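Local coordinates for putative glucarate dehydratase (Pseudomonas fluorescens, PDB 4IT1), which probably catalyses the magnesium-dependent dehydration of D-glucarate to 5-dehydro-4-deoxy-D-glucarate, as a member of the mandelate racemase/muconate lactonizing enzyme family, at residues 47-52 against 175-180; 55-60 against 404-409; 116-119 against 124-127; 154-159 against 324-329. One frame throughout, in Å; residues are numbered along the deposited sequence.

Contacts 1 and 2 both involve strand 50-60, the middle strand of the antiparallel sheet in the N-terminal domain, with centres about 28 Å apart. Contact 1 joins the residues leading into it, 47-49, to the loop after barrel strand 163-170; contact 2 joins its later part to the chain entering helix 408-421. Along the sequence these two cross. The N-terminal domain is thus met both by the barrel and by the chain that follows it. Contact 3 is a local closure before helix 128-148, nested inside both. Contact 4 comes next, where the chain enters the barrel, and meets helix 322-334; its centre is about 37 Å from that of contact 1, on the opposite side of the chain's centre.

Contact 1. Residues 47-52 against 175-180; sequences HEPFAL and AQHVDS
P49 lies over one face of the H177 imidazole, and the tight part of the contact is here. Its CA carries a CH-pi interaction, 3.4 Å from the centroid of the H177 ring and only 20° off the ring normal. The pyrrolidine spreads across the same ring, with P49 CB 3.7 Å from H177 CD2 and P49 CD 3.8 Å from H177 ND1. H177 gets its ring there by setting CG beside its own backbone N and anti to the carbonyl carbon (chi1 -69°). H47 O lies at the edge of the imidazole, near its plane and 3.5 Å from H177 CE1, while the ring is held by the hydrogen bond between H177 NE2 and D37 O. In the enolase-superfamily architecture this is a seam between the N-terminal capping domain, which brings D37 and residues 47-52, and the barrel, whose strand 163-170 leads into the loop with H177. H47 turns its own imidazole away from the seam, hydrogen-bonded to D37 OD2 and to a bound tartrate, about 7 Å between side chains from K215, the predicted proton acceptor. The looser side begins at a water that lies in the H177 ring plane, 2.8 Å from H177 ND1, and donates to H47 O at 3.1 Å, linking these two atoms beside their residues' direct approach. Elsewhere the loop is more open: Q176 and D179 are exposed, and Q176 NE2 makes a weak bond to H177 O at 3.5 Å. E48 also leads away from H177, its OE2 taken by D427 N.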
loop_
_atom_site.group_PDB
_atom_site.type_symbol
_atom_site.label_atom_id
_atom_site.label_comp_id
_atom_site.label_asym_id
_atom_site.label_seq_id
_atom_site.Cartn_x
_atom_site.Cartn_y
_atom_site.Cartn_z
ATOM N N HIS A 47 -25.073 -1.763 -25.594
ATOM C CA HIS A 47 -23.787 -2.101 -26.178
ATOM C C HIS A 47 -23.833 -2.130 -27.701
ATOM O O HIS A 47 -24.862 -2.457 -28.309
ATOM C CB HIS A 47 -23.314 -3.458 -25.652
ATOM C CG HIS A 47 -22.750 -3.410 -24.267
ATOM N ND1 HIS A 47 -21.539 -3.984 -23.937
ATOM C CD2 HIS A 47 -23.223 -2.850 -23.126
ATOM C CE1 HIS A 47 -21.299 -3.789 -22.652
ATOM N NE2 HIS A 47 -22.303 -3.102 -22.139
ATOM N N GLU A 48 -22.702 -1.774 -28.293
ATOM C CA GLU A 48 -22.468 -1.924 -29.718
ATOM C C GLU A 48 -22.148 -3.396 -30.029
ATOM O O GLU A 48 -21.656 -4.119 -29.156
ATOM C CB GLU A 48 -21.306 -1.022 -30.119
ATOM C CG GLU A 48 -21.694 0.448 -30.169
ATOM C CD GLU A 48 -20.509 1.365 -29.981
ATOM O OE1 GLU A 48 -19.997 1.877 -30.995
ATOM O OE2 GLU A 48 -20.084 1.566 -28.822
ATOM N N PRO A 49 -22.421 -3.847 -31.271
ATOM C CA PRO A 49 -22.103 -5.235 -31.631
ATOM C C PRO A 49 -20.622 -5.585 -31.468
ATOM O O PRO A 49 -20.270 -6.768 -31.485
ATOM C CB PRO A 49 -22.529 -5.329 -33.101
ATOM C CG PRO A 49 -22.560 -3.916 -33.584
ATOM C CD PRO A 49 -23.015 -3.116 -32.403
ATOM N N PHE A 50 -19.770 -4.571 -31.303
ATOM C CA PHE A 50 -18.359 -4.807 -30.984
ATOM C C PHE A 50 -17.903 -3.989 -29.788
ATOM O O PHE A 50 -18.526 -2.988 -29.435
ATOM C CB PHE A 50 -17.458 -4.576 -32.201
ATOM C CG PHE A 50 -17.821 -5.438 -33.375
ATOM C CD1 PHE A 50 -17.303 -6.726 -33.495
ATOM C CD2 PHE A 50 -18.713 -4.981 -34.345
ATOM C CE1 PHE A 50 -17.654 -7.534 -34.569
ATOM C CE2 PHE A 50 -19.067 -5.785 -35.421
ATOM C CZ PHE A 50 -18.536 -7.064 -35.534
ATOM N N ALA A 51 -16.825 -4.450 -29.159
ATOM C CA ALA A 51 -16.222 -3.774 -28.022
ATOM C C ALA A 51 -14.706 -3.833 -28.167
ATOM O O ALA A 51 -14.164 -4.824 -28.658
ATOM C CB ALA A 51 -16.678 -4.413 -26.716
ATOM N N LEU A 52 -14.030 -2.769 -27.746
ATOM C CA LEU A 52 -12.599 -2.600 -27.988
ATOM C C LEU A 52 -11.744 -2.935 -26.768
ATOM O O LEU A 52 -12.251 -3.027 -25.645
ATOM C CB LEU A 52 -12.311 -1.166 -28.444
ATOM C CG LEU A 52 -13.291 -0.525 -29.440
ATOM C CD1 LEU A 52 -12.940 0.938 -29.693
ATOM C CD2 LEU A 52 -13.351 -1.314 -30.743
ATOM N N ALA A 175 -32.858 -9.565 -28.274
ATOM C CA ALA A 175 -32.531 -10.806 -28.969
ATOM C C ALA A 175 -31.354 -10.617 -29.929
ATOM O O ALA A 175 -30.502 -11.494 -30.061
ATOM C CB ALA A 175 -33.751 -11.332 -29.712
ATOM N N GLN A 176 -31.301 -9.457 -30.577
ATOM C CA GLN A 176 -30.279 -9.186 -31.585
ATOM C C GLN A 176 -29.965 -7.698 -31.714
ATOM O O GLN A 176 -30.810 -6.843 -31.426
ATOM C CB GLN A 176 -30.726 -9.723 -32.952
ATOM C CG GLN A 176 -32.108 -9.247 -33.382
ATOM C CD GLN A 176 -32.407 -9.516 -34.845
ATOM O OE1 GLN A 176 -33.362 -10.222 -35.169
ATOM N NE2 GLN A 176 -31.597 -8.946 -35.738
ATOM N N HIS A 177 -28.744 -7.411 -32.156
ATOM C CA HIS A 177 -28.361 -6.081 -32.605
ATOM C C HIS A 177 -29.165 -5.678 -33.843
ATOM O O HIS A 177 -29.350 -6.482 -34.764
ATOM C CB HIS A 177 -26.871 -6.046 -32.940
ATOM C CG HIS A 177 -25.977 -6.175 -31.746
ATOM N ND1 HIS A 177 -25.813 -5.163 -30.825
ATOM C CD2 HIS A 177 -25.184 -7.190 -31.333
ATOM C CE1 HIS A 177 -24.962 -5.552 -29.892
ATOM N NE2 HIS A 177 -24.566 -6.779 -30.177
ATOM N N VAL A 178 -29.648 -4.438 -33.849
ATOM C CA VAL A 178 -30.269 -3.836 -35.029
ATOM C C VAL A 178 -29.290 -3.904 -36.207
ATOM O O VAL A 178 -28.082 -3.679 -36.033
ATOM C CB VAL A 178 -30.701 -2.371 -34.748
ATOM C CG1 VAL A 178 -29.513 -1.408 -34.808
ATOM C CG2 VAL A 178 -31.813 -1.937 -35.695
ATOM N N ASP A 179 -29.811 -4.238 -37.391
ATOM C CA ASP A 179 -28.987 -4.407 -38.599
ATOM C C ASP A 179 -27.632 -5.027 -38.262
ATOM O O ASP A 179 -26.578 -4.426 -38.503
ATOM C CB ASP A 179 -28.811 -3.069 -39.334
ATOM C CG ASP A 179 -30.142 -2.417 -39.704
ATOM O OD1 ASP A 179 -31.198 -3.088 -39.650
ATOM O OD2 ASP A 179 -30.129 -1.218 -40.046
ATOM N N SER A 180 -27.687 -6.230 -37.688
ATOM C CA SER A 180 -26.510 -6.927 -37.169
ATOM C C SER A 180 -25.590 -7.407 -38.291
ATOM O O SER A 180 -26.076 -7.936 -39.298
ATOM C CB SER A 180 -26.944 -8.115 -36.307
ATOM O OG SER A 180 -25.838 -8.703 -35.642
HETATM O O HOH W 1 -27.148 -2.712 -30.318
#

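Contact 2. Residues 55-60 against 404-409; sequences IIEIES and LELDHD
L406 pushes its two methyl branches against the strand, one toward E57 and one toward I55. CD1 of L406 comes 3.4 Å from E57 CG, the side chains passing at a slant, and CD2 of L406 rests 4.0 Å from I55 CG2. I55 places that branch by setting CG2 anti to its backbone N, and it slides past L406 in the opposite sense. Beyond CG the E57 chain is extended, which carries the carboxylate on to H408: E57 OE1 comes to the ring edge, near its plane, 3.1 Å from H408 CE1 and also 3.1 Å from H408 NE2, with carboxylate and imidazole planes 57° apart. A bond from within its own segment fixes the H408 ring. Its ND1 donates to L406 O over 3.3 Å at 158°; the oxygen lies in the ring plane, yet the donor stands well above the carbonyl plane, 63° out of it. Strand 50-60 is the middle one of the three-stranded antiparallel sheet of the capping domain, and in enolase-superfamily proteins the chain after the barrel returns to pack on that domain. I55 and E57 face the returning chain, whereas I56 and I58 face helix 128-148, touching F136 and A139. Further out, D407 is the N-cap of helix 408-421, its OD1 accepting weakly from D409 N at 3.2 Å, which may help set the start of the helix. On the sheet side L67 of the neighbouring strand touches both L406 and E57, and E57 OE2 has a long, weak ion pair with R27.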
loop_
_atom_site.group_PDB
_atom_site.type_symbol
_atom_site.label_atom_id
_atom_site.label_comp_id
_atom_site.label_asym_id
_atom_site.label_seq_id
_atom_site.Cartn_x
_atom_site.Cartn_y
_atom_site.Cartn_z
ATOM N N ILE A 55 -3.988 -4.995 -26.212
ATOM C CA ILE A 55 -3.145 -6.064 -25.685
ATOM C C ILE A 55 -1.688 -5.611 -25.709
ATOM O O ILE A 55 -1.186 -5.149 -26.735
ATOM C CB ILE A 55 -3.309 -7.359 -26.509
ATOM C CG1 ILE A 55 -4.793 -7.656 -26.785
ATOM C CG2 ILE A 55 -2.607 -8.538 -25.835
ATOM C CD1 ILE A 55 -5.596 -8.130 -25.590
ATOM N N ILE A 56 -1.022 -5.733 -24.565
ATOM C CA ILE A 56 0.366 -5.305 -24.413
ATOM C C ILE A 56 1.309 -6.514 -24.326
ATOM O O ILE A 56 1.074 -7.440 -23.553
ATOM C CB ILE A 56 0.547 -4.410 -23.161
ATOM C CG1 ILE A 56 -0.308 -3.138 -23.252
ATOM C CG2 ILE A 56 2.005 -4.019 -22.976
ATOM C CD1 ILE A 56 -1.754 -3.314 -22.830
ATOM N N GLU A 57 2.366 -6.494 -25.136
ATOM C CA GLU A 57 3.445 -7.481 -25.069
ATOM C C GLU A 57 4.743 -6.797 -24.677
ATOM O O GLU A 57 5.131 -5.801 -25.281
ATOM C CB GLU A 57 3.649 -8.155 -26.425
ATOM C CG GLU A 57 3.357 -9.645 -26.463
ATOM C CD GLU A 57 3.952 -10.337 -27.687
ATOM O OE1 GLU A 57 3.910 -11.583 -27.735
ATOM O OE2 GLU A 57 4.464 -9.648 -28.599
ATOM N N ILE A 58 5.405 -7.329 -23.659
ATOM C CA ILE A 58 6.739 -6.870 -23.287
ATOM C C ILE A 58 7.715 -8.032 -23.470
ATOM O O ILE A 58 7.352 -9.191 -23.272
ATOM C CB ILE A 58 6.788 -6.351 -21.831
ATOM C CG1 ILE A 58 5.716 -5.278 -21.595
ATOM C CG2 ILE A 58 8.178 -5.834 -21.466
ATOM C CD1 ILE A 58 5.927 -3.980 -22.346
ATOM N N GLU A 59 8.941 -7.714 -23.870
ATOM C CA GLU A 59 9.988 -8.714 -24.000
ATOM C C GLU A 59 11.285 -8.149 -23.442
ATOM O O GLU A 59 11.557 -6.945 -23.539
ATOM C CB GLU A 59 10.159 -9.151 -25.460
ATOM C CG GLU A 59 10.926 -10.456 -25.649
ATOM C CD GLU A 59 11.474 -10.630 -27.057
ATOM O OE1 GLU A 59 11.084 -11.609 -27.732
ATOM O OE2 GLU A 59 12.295 -9.789 -27.491
ATOM N N SER A 60 12.076 -9.038 -22.852
ATOM C CA SER A 60 13.330 -8.675 -22.209
ATOM C C SER A 60 14.518 -9.215 -22.999
ATOM O O SER A 60 14.345 -10.080 -23.864
ATOM C CB SER A 60 13.343 -9.246 -20.795
ATOM O OG SER A 60 12.892 -10.595 -20.792
ATOM N N LEU A 404 0.051 -17.469 -18.731
ATOM C CA LEU A 404 -0.692 -17.337 -19.975
ATOM C C LEU A 404 0.234 -17.039 -21.155
ATOM O O LEU A 404 1.265 -16.366 -21.005
ATOM C CB LEU A 404 -1.742 -16.229 -19.851
ATOM C CG LEU A 404 -2.910 -16.341 -18.868
ATOM C CD1 LEU A 404 -3.670 -15.024 -18.852
ATOM C CD2 LEU A 404 -3.846 -17.494 -19.212
ATOM N N GLU A 405 -0.144 -17.546 -22.329
ATOM C CA GLU A 405 0.634 -17.319 -23.547
ATOM C C GLU A 405 -0.227 -16.802 -24.701
ATOM O O GLU A 405 -1.332 -17.302 -24.938
ATOM C CB GLU A 405 1.408 -18.585 -23.946
ATOM C CG GLU A 405 2.660 -18.814 -23.104
ATOM C CD GLU A 405 3.340 -20.148 -23.361
ATOM O OE1 GLU A 405 2.803 -20.974 -24.129
ATOM O OE2 GLU A 405 4.424 -20.371 -22.782
ATOM N N LEU A 406 0.291 -15.796 -25.403
ATOM C CA LEU A 406 -0.414 -15.183 -26.529
ATOM C C LEU A 406 -0.512 -16.097 -27.739
ATOM O O LEU A 406 0.503 -16.554 -28.268
ATOM C CB LEU A 406 0.263 -13.877 -26.953
ATOM C CG LEU A 406 -0.187 -12.558 -26.326
ATOM C CD1 LEU A 406 0.531 -11.416 -27.021
ATOM C CD2 LEU A 406 -1.694 -12.364 -26.424
ATOM N N ASP A 407 -1.743 -16.358 -28.166
ATOM C CA ASP A 407 -2.002 -16.995 -29.450
ATOM C C ASP A 407 -1.927 -15.907 -30.526
ATOM O O ASP A 407 -2.909 -15.198 -30.777
ATOM C CB ASP A 407 -3.378 -17.676 -29.432
ATOM C CG ASP A 407 -3.650 -18.517 -30.678
ATOM O OD1 ASP A 407 -2.962 -18.347 -31.709
ATOM O OD2 ASP A 407 -4.575 -19.355 -30.624
ATOM N N HIS A 408 -0.755 -15.777 -31.148
ATOM C CA HIS A 408 -0.493 -14.723 -32.135
ATOM C C HIS A 408 -1.394 -14.783 -33.368
ATOM O O HIS A 408 -1.570 -13.778 -34.063
ATOM C CB HIS A 408 0.971 -14.746 -32.559
ATOM C CG HIS A 408 1.890 -14.075 -31.591
ATOM N ND1 HIS A 408 2.054 -14.513 -30.295
ATOM C CD2 HIS A 408 2.708 -13.004 -31.733
ATOM C CE1 HIS A 408 2.929 -13.739 -29.678
ATOM N NE2 HIS A 408 3.341 -12.816 -30.528
ATOM N N ASP A 409 -1.956 -15.962 -33.631
ATOM C CA ASP A 409 -2.927 -16.144 -34.712
ATOM C C ASP A 409 -4.276 -15.538 -34.346
ATOM O O ASP A 409 -4.848 -14.779 -35.128
ATOM C CB ASP A 409 -3.092 -17.629 -35.064
ATOM C CG ASP A 409 -1.884 -18.203 -35.794
ATOM O OD1 ASP A 409 -0.831 -17.527 -35.881
ATOM O OD2 ASP A 409 -1.993 -19.347 -36.284
#

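Contact 3. Residues 116-119 against 124-127; sequences GAEL and HASK
The backbone folds at E118 into an inverse gamma turn, with its CA 5.5 Å from the CA of H124 and its CB directed toward residues 124-125. From CB the glutamate sets CG beside its own N, anti to the carbonyl carbon (chi1 -65°), then runs extended, so that the carboxylate arrives against the backbone of H124 and A125. OE2 of E118 accepts from A125 N at 3.1 Å, a weak bond with a strongly bent N-H angle of 126°, and it also takes a hydrogen bond from S113 OG. The same OE2 is 3.7 Å from A125 CB, while the other oxygen, E118 OE1, packs 3.5 Å from H124 CA. Both segments belong to the loop of the capping domain between helices 95-107 and 128-148, and the contact closes a short detour just before the second helix begins. There the chain turns, K127 N bonding to H124 O at 2.9 Å. The imidazole of H124 receives K127 CG at its edge, in the ring plane, and E118 O approaches it obliquely, 4.0 Å from H124 CE1. On the inner side K127 NZ reaches T295 OG1, and the H124 side chain lies about 10 Å from the bound magnesium ion. The outer side is surface: E118, H124 and A125 also touch a crystal neighbour, which may influence how they sit.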
loop_
_atom_site.group_PDB
_atom_site.type_symbol
_atom_site.label_atom_id
_atom_site.label_comp_id
_atom_site.label_asym_id
_atom_site.label_seq_id
_atom_site.Cartn_x
_atom_site.Cartn_y
_atom_site.Cartn_z
ATOM N N GLY A 116 -19.085 15.269 -20.144
ATOM C CA GLY A 116 -20.438 14.730 -20.095
ATOM C C GLY A 116 -20.517 13.314 -20.628
ATOM O O GLY A 116 -21.399 12.553 -20.237
ATOM N N ALA A 117 -19.582 12.961 -21.510
ATOM C CA ALA A 117 -19.581 11.653 -22.181
ATOM C C ALA A 117 -18.660 10.602 -21.536
ATOM O O ALA A 117 -18.464 9.510 -22.088
ATOM C CB ALA A 117 -19.225 11.830 -23.647
ATOM N N GLU A 118 -18.092 10.936 -20.383
ATOM C CA GLU A 118 -17.231 10.012 -19.658
ATOM C C GLU A 118 -18.078 9.130 -18.733
ATOM O O GLU A 118 -18.187 9.392 -17.534
ATOM C CB GLU A 118 -16.181 10.783 -18.873
ATOM C CG GLU A 118 -15.189 11.550 -19.737
ATOM C CD GLU A 118 -14.285 12.475 -18.929
ATOM O OE1 GLU A 118 -14.604 12.754 -17.747
ATOM O OE2 GLU A 118 -13.257 12.929 -19.479
ATOM N N LEU A 119 -18.664 8.079 -19.307
ATOM C CA LEU A 119 -19.697 7.299 -18.631
ATOM C C LEU A 119 -19.287 5.864 -18.291
ATOM O O LEU A 119 -19.910 5.219 -17.439
ATOM C CB LEU A 119 -20.973 7.291 -19.478
ATOM C CG LEU A 119 -21.601 8.669 -19.724
ATOM C CD1 LEU A 119 -22.519 8.641 -20.935
ATOM C CD2 LEU A 119 -22.349 9.150 -18.487
ATOM N N HIS A 124 -12.740 8.747 -17.295
ATOM C CA HIS A 124 -12.527 10.124 -16.819
ATOM C C HIS A 124 -11.128 10.616 -17.166
ATOM O O HIS A 124 -10.169 9.849 -17.105
ATOM C CB HIS A 124 -12.762 10.224 -15.307
ATOM C CG HIS A 124 -13.898 9.382 -14.815
ATOM N ND1 HIS A 124 -15.189 9.854 -14.715
ATOM C CD2 HIS A 124 -13.941 8.090 -14.411
ATOM C CE1 HIS A 124 -15.975 8.895 -14.264
ATOM N NE2 HIS A 124 -15.242 7.813 -14.070
ATOM N N ALA A 125 -11.014 11.891 -17.530
ATOM C CA ALA A 125 -9.722 12.476 -17.922
ATOM C C ALA A 125 -8.675 12.378 -16.828
ATOM O O ALA A 125 -7.491 12.214 -17.112
ATOM C CB ALA A 125 -9.892 13.934 -18.341
ATOM N N SER A 126 -9.108 12.516 -15.577
ATOM C CA SER A 126 -8.218 12.382 -14.429
ATOM C C SER A 126 -7.556 10.992 -14.336
ATOM O O SER A 126 -6.498 10.847 -13.712
ATOM C CB SER A 126 -8.988 12.672 -13.144
ATOM O OG SER A 126 -10.135 11.839 -13.071
ATOM N N LYS A 127 -8.171 9.986 -14.963
ATOM C CA LYS A 127 -7.666 8.605 -14.919
ATOM C C LYS A 127 -6.508 8.336 -15.880
ATOM O O LYS A 127 -5.997 7.215 -15.930
ATOM C CB LYS A 127 -8.779 7.607 -15.228
ATOM C CG LYS A 127 -10.017 7.719 -14.365
ATOM C CD LYS A 127 -9.993 6.739 -13.211
ATOM C CE LYS A 127 -11.357 6.687 -12.534
ATOM N NZ LYS A 127 -11.739 7.999 -11.928
#

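Contact 4. Residues 154-159 against 324-329; sequences DLLGGA and DTQTLA
L156 meets the amide of Q326 through CB, CG and the CD2 branch. That amide has probably been built turned over, so its N and O labels are doubtful. Starting at the root, L156 CB lies 3.9 Å from Q326 CD and 3.5 Å from the amide atom modelled as Q326 NE2. Next out, L156 CG is 3.9 Å from the atom modelled as Q326 NE2, and at the end L156 CD2 comes in to 3.4 Å from that same modelled NE2 of Q326. The leucine offers this flank because CG is anti to its carbonyl carbon and beside its N (chi1 -43°), and the two side chains cross at an angle. Q326 is extended past CG and spans the distance from its helix; the atom modelled as Q326 OE1 sits 3.2 Å from L156 O. The fold makes the place clear: helix 322-334 is the barrel helix between strands 311-314 and 338-341, and L156 lies in the connection from helix 128-148 of the capping domain into barrel strand 163-170. Neighbouring helix 348-360 touches both partners, A360 against L156 and V357 against Q326. Just after L156 the chain turns through G157 and G158, both at positive phi (95° and 102°), where a CB would be pressed against the preceding carbonyl oxygen, so glycine suits both positions. Their backbone serves the dimer: G157 makes backbone hydrogen bonds to the second subunit, and G158 O accepts from N96 ND2 of that subunit. On the other segment T327 packs against K330 of the second subunit.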
loop_
_atom_site.group_PDB
_atom_site.type_symbol
_atom_site.label_atom_id
_atom_site.label_comp_id
_atom_site.label_asym_id
_atom_site.label_seq_id
_atom_site.Cartn_x
_atom_site.Cartn_y
_atom_site.Cartn_z
ATOM N N ASP A 154 3.069 -14.086 -5.915
ATOM C CA ASP A 154 4.219 -14.183 -5.009
ATOM C C ASP A 154 5.013 -12.883 -4.913
ATOM O O ASP A 154 5.626 -12.594 -3.875
ATOM C CB ASP A 154 5.133 -15.357 -5.399
ATOM C CG ASP A 154 4.530 -16.729 -5.047
ATOM O OD1 ASP A 154 3.453 -16.789 -4.409
ATOM O OD2 ASP A 154 5.143 -17.757 -5.410
ATOM N N LEU A 155 4.997 -12.104 -5.995
ATOM C CA LEU A 155 5.573 -10.759 -6.002
ATOM C C LEU A 155 4.798 -9.831 -5.081
ATOM O O LEU A 155 5.346 -8.867 -4.551
ATOM C CB LEU A 155 5.553 -10.176 -7.414
ATOM C CG LEU A 155 6.554 -10.723 -8.423
ATOM C CD1 LEU A 155 6.019 -10.507 -9.824
ATOM C CD2 LEU A 155 7.912 -10.062 -8.247
ATOM N N LEU A 156 3.517 -10.135 -4.903
ATOM C CA LEU A 156 2.620 -9.320 -4.101
ATOM C C LEU A 156 2.459 -9.869 -2.673
ATOM O O LEU A 156 1.451 -9.599 -2.015
ATOM C CB LEU A 156 1.255 -9.215 -4.797
ATOM C CG LEU A 156 1.229 -8.970 -6.316
ATOM C CD1 LEU A 156 -0.182 -9.058 -6.881
ATOM C CD2 LEU A 156 1.863 -7.638 -6.679
ATOM N N GLY A 157 3.444 -10.643 -2.209
ATOM C CA GLY A 157 3.449 -11.188 -0.842
ATOM C C GLY A 157 2.901 -12.599 -0.626
ATOM O O GLY A 157 2.909 -13.096 0.500
ATOM N N GLY A 158 2.414 -13.240 -1.689
ATOM C CA GLY A 158 1.921 -14.619 -1.618
ATOM C C GLY A 158 0.412 -14.769 -1.587
ATOM O O GLY A 158 -0.298 -13.853 -1.178
ATOM N N ALA A 159 -0.073 -15.939 -2.000
ATOM C CA ALA A 159 -1.510 -16.200 -2.122
ATOM C C ALA A 159 -2.192 -16.523 -0.795
ATOM O O ALA A 159 -1.846 -17.502 -0.133
ATOM C CB ALA A 159 -1.765 -17.311 -3.137
ATOM N N ASP A 324 -1.241 -0.730 -6.357
ATOM C CA ASP A 324 -2.137 0.352 -5.947
ATOM C C ASP A 324 -3.451 -0.212 -5.417
ATOM O O ASP A 324 -4.031 0.320 -4.466
ATOM C CB ASP A 324 -2.401 1.326 -7.111
ATOM C CG ASP A 324 -1.285 2.354 -7.295
ATOM O OD1 ASP A 324 -0.328 2.390 -6.488
ATOM O OD2 ASP A 324 -1.371 3.143 -8.259
ATOM N N THR A 325 -3.912 -1.290 -6.048
ATOM C CA THR A 325 -5.096 -2.024 -5.602
ATOM C C THR A 325 -4.927 -2.630 -4.187
ATOM O O THR A 325 -5.892 -2.695 -3.411
ATOM C CB THR A 325 -5.471 -3.113 -6.623
ATOM O OG1 THR A 325 -5.826 -2.494 -7.866
ATOM C CG2 THR A 325 -6.643 -3.924 -6.153
ATOM N N GLN A 326 -3.704 -3.049 -3.861
ATOM C CA GLN A 326 -3.397 -3.596 -2.541
ATOM C C GLN A 326 -3.432 -2.473 -1.516
ATOM O O GLN A 326 -4.008 -2.620 -0.429
ATOM C CB GLN A 326 -2.017 -4.259 -2.526
ATOM C CG GLN A 326 -1.871 -5.469 -3.429
ATOM C CD GLN A 326 -0.551 -6.178 -3.215
ATOM O OE1 GLN A 326 -0.394 -6.951 -2.270
ATOM N NE2 GLN A 326 0.406 -5.916 -4.090
ATOM N N THR A 327 -2.817 -1.348 -1.873
ATOM C CA THR A 327 -2.916 -0.132 -1.070
ATOM C C THR A 327 -4.374 0.201 -0.803
ATOM O O THR A 327 -4.753 0.408 0.348
ATOM C CB THR A 327 -2.217 1.054 -1.740
ATOM O OG1 THR A 327 -0.873 0.683 -2.033
ATOM C CG2 THR A 327 -2.195 2.255 -0.801
ATOM N N LEU A 328 -5.194 0.218 -1.856
ATOM C CA LEU A 328 -6.614 0.464 -1.665
ATOM C C LEU A 328 -7.244 -0.536 -0.685
ATOM O O LEU A 328 -7.978 -0.130 0.218
ATOM C CB LEU A 328 -7.394 0.488 -2.992
ATOM C CG LEU A 328 -8.917 0.661 -2.829
ATOM C CD1 LEU A 328 -9.322 1.978 -2.145
ATOM C CD2 LEU A 328 -9.633 0.491 -4.153
ATOM N N ALA A 329 -6.976 -1.832 -0.867
ATOM C CA ALA A 329 -7.572 -2.857 0.008
ATOM C C ALA A 329 -7.223 -2.588 1.476
ATOM O O ALA A 329 -8.084 -2.656 2.355
ATOM C CB ALA A 329 -7.136 -4.255 -0.409
#